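Local coordinates for DNA topoisomerase 2-associated protein PAT1 (Saccharomyces cerevisiae, PDB 5LMG) that activates mRNA decapping and represses translation, its C-terminal domain directly binding the decapping enzyme Dcp2 and the 5'-3' exonuclease Xrn1, at residues Ile207-Ser212 with Ala279-Leu284. The protein carries 2 engineered substitutions. Numbering follows the deposited sequence.
Sequences ITILIS and AFLASL. Engineered in segment 279-284: Ala-279 (natural residue Gln).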
loop_
_atom_site.group_PDB
_atom_site.type_symbol
_atom_site.label_atom_id
_atom_site.label_comp_id
_atom_site.label_asym_id
_atom_site.label_seq_id
_atom_site.Cartn_x
_atom_site.Cartn_y
_atom_site.Cartn_z
ATOM N N ILE A 207 -1.001 4.595 2.609
ATOM C CA ILE A 207 -1.347 5.972 2.234
ATOM C C ILE A 207 -2.596 5.947 1.332
ATOM O O ILE A 207 -3.536 6.686 1.606
ATOM C CB ILE A 207 -0.150 6.770 1.632
ATOM C CG1 ILE A 207 0.985 6.932 2.670
ATOM C CG2 ILE A 207 -0.599 8.162 1.118
ATOM C CD1 ILE A 207 2.388 7.211 2.084
ATOM N N THR A 208 -2.629 5.038 0.324
ATOM C CA THR A 208 -3.762 4.869 -0.603
ATOM C C THR A 208 -5.074 4.606 0.151
ATOM O O THR A 208 -6.093 5.212 -0.194
ATOM C CB THR A 208 -3.478 3.788 -1.644
ATOM O OG1 THR A 208 -2.211 4.038 -2.225
ATOM C CG2 THR A 208 -4.564 3.707 -2.741
ATOM N N ILE A 209 -5.035 3.708 1.168
ATOM C CA ILE A 209 -6.179 3.383 2.029
ATOM C C ILE A 209 -6.703 4.666 2.724
ATOM O O ILE A 209 -7.892 4.924 2.647
ATOM C CB ILE A 209 -5.821 2.275 3.062
ATOM C CG1 ILE A 209 -5.705 0.896 2.383
ATOM C CG2 ILE A 209 -6.835 2.244 4.226
ATOM C CD1 ILE A 209 -4.799 -0.043 3.105
ATOM N N LEU A 210 -5.813 5.453 3.387
ATOM C CA LEU A 210 -6.193 6.702 4.064
ATOM C C LEU A 210 -6.787 7.726 3.101
ATOM O O LEU A 210 -7.834 8.280 3.416
ATOM C CB LEU A 210 -5.034 7.342 4.872
ATOM C CG LEU A 210 -4.447 6.571 6.062
ATOM C CD1 LEU A 210 -3.362 7.398 6.733
ATOM C CD2 LEU A 210 -5.522 6.217 7.103
ATOM N N ILE A 211 -6.137 7.961 1.929
ATOM C CA ILE A 211 -6.609 8.924 0.906
ATOM C C ILE A 211 -7.986 8.516 0.371
ATOM O O ILE A 211 -8.876 9.371 0.294
ATOM C CB ILE A 211 -5.602 9.124 -0.267
ATOM C CG1 ILE A 211 -4.282 9.767 0.183
ATOM C CG2 ILE A 211 -6.236 9.916 -1.434
ATOM C CD1 ILE A 211 -3.175 9.675 -0.956
ATOM N N SER A 212 -8.137 7.221 -0.032
ATOM C CA SER A 212 -9.390 6.657 -0.557
ATOM C C SER A 212 -10.545 6.765 0.451
ATOM O O SER A 212 -11.654 7.133 0.059
ATOM C CB SER A 212 -9.196 5.216 -1.008
ATOM O OG SER A 212 -8.214 5.169 -2.028
ATOM N N ALA A 279 -2.754 2.633 -8.609
ATOM C CA ALA A 279 -3.900 2.768 -7.691
ATOM C C ALA A 279 -3.646 3.945 -6.741
ATOM O O ALA A 279 -4.548 4.755 -6.516
ATOM C CB ALA A 279 -4.133 1.479 -6.917
ATOM N N PHE A 280 -2.406 4.077 -6.241
ATOM C CA PHE A 280 -2.014 5.212 -5.412
ATOM C C PHE A 280 -2.152 6.529 -6.201
ATOM O O PHE A 280 -2.739 7.477 -5.680
ATOM C CB PHE A 280 -0.571 5.065 -4.879
ATOM C CG PHE A 280 -0.016 6.354 -4.301
ATOM C CD1 PHE A 280 -0.377 6.778 -3.022
ATOM C CD2 PHE A 280 0.844 7.157 -5.045
ATOM C CE1 PHE A 280 0.120 7.976 -2.494
ATOM C CE2 PHE A 280 1.321 8.366 -4.529
ATOM C CZ PHE A 280 0.967 8.765 -3.247
ATOM N N LEU A 281 -1.613 6.571 -7.452
ATOM C CA LEU A 281 -1.641 7.763 -8.310
ATOM C C LEU A 281 -3.067 8.172 -8.649
ATOM O O LEU A 281 -3.334 9.357 -8.737
ATOM C CB LEU A 281 -0.814 7.566 -9.591
ATOM C CG LEU A 281 0.711 7.541 -9.447
ATOM C CD1 LEU A 281 1.369 7.075 -10.740
ATOM C CD2 LEU A 281 1.270 8.926 -9.052
ATOM N N ALA A 282 -3.978 7.181 -8.824
ATOM C CA ALA A 282 -5.391 7.403 -9.122
ATOM C C ALA A 282 -6.062 8.058 -7.910
ATOM O O ALA A 282 -6.779 9.044 -8.084
ATOM C CB ALA A 282 -6.076 6.086 -9.468
ATOM N N SER A 283 -5.779 7.568 -6.683
ATOM C CA SER A 283 -6.374 8.160 -5.475
ATOM C C SER A 283 -5.818 9.557 -5.184
ATOM O O SER A 283 -6.584 10.441 -4.781
ATOM C CB SER A 283 -6.242 7.234 -4.269
ATOM O OG SER A 283 -4.897 7.165 -3.829
ATOM N N LEU A 284 -4.508 9.778 -5.451
ATOM C CA LEU A 284 -3.854 11.085 -5.263
ATOM C C LEU A 284 -4.463 12.110 -6.233
ATOM O O LEU A 284 -4.874 13.186 -5.790
ATOM C CB LEU A 284 -2.318 10.961 -5.444
ATOM C CG LEU A 284 -1.440 12.197 -5.119
ATOM C CD1 LEU A 284 -1.410 12.524 -3.613
ATOM C CD2 LEU A 284 -0.032 12.008 -5.658
#
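In the predominantly helical C-terminal domain of Pat1, whose sequence family is placed in the TPR clan, Thr-208 and Ile-211 of helix 201-216 pack against Phe-280 and Ser-283 of helix 275-286. Segments 207-212 and 279-284 run in nearly the same direction, their local axes 29° apart and 9.3 Å at closest approach. No hydrogen bond crosses between the segments; van der Waals contact joins them, and each hydroxyl is bonded within its own helix. The methyl of Thr-208 faces the second helix, with CG2 3.6 Å from OG of Ser-283. Its hydroxyl, bonded to the carbonyl of Leu-204, lies in the plane of the Phe-280 ring at its edge, OG1 standing 3.3 Å from the CB of Phe-280. A second group at this edge is Ile-207, whose CG2 is 3.7 Å from the ring atom CE1 of Phe-280, while CD1 of Ile-211 reaches the ring obliquely and also touches CD1 of Leu-284. Ile-253, in a loop, also touches the side chain of Phe-280. Because CG2 of Ile-211 lies anti to its own backbone N, this branch projects across the interface to 3.4 Å from the carbonyl O of Ser-283. With chi1 at 71°, Ser-283 folds OG between its backbone N and carbonyl carbon, back toward the preceding turn, where it donates to O of Phe-280 at 2.9 Å, an oxygen that also accepts from N of Leu-284. An alanine here would keep CB but is likely to cost Phe-280 O its second donor and open a small gap beside the Thr-208 methyl. Ser-212 also bonds back onto its own helix, one residue farther back: OG, which rests against CB of Ser-283, donates to O of Thr-208 at 2.8 Å, from the opposite face of that carbonyl to the N of Ser-212.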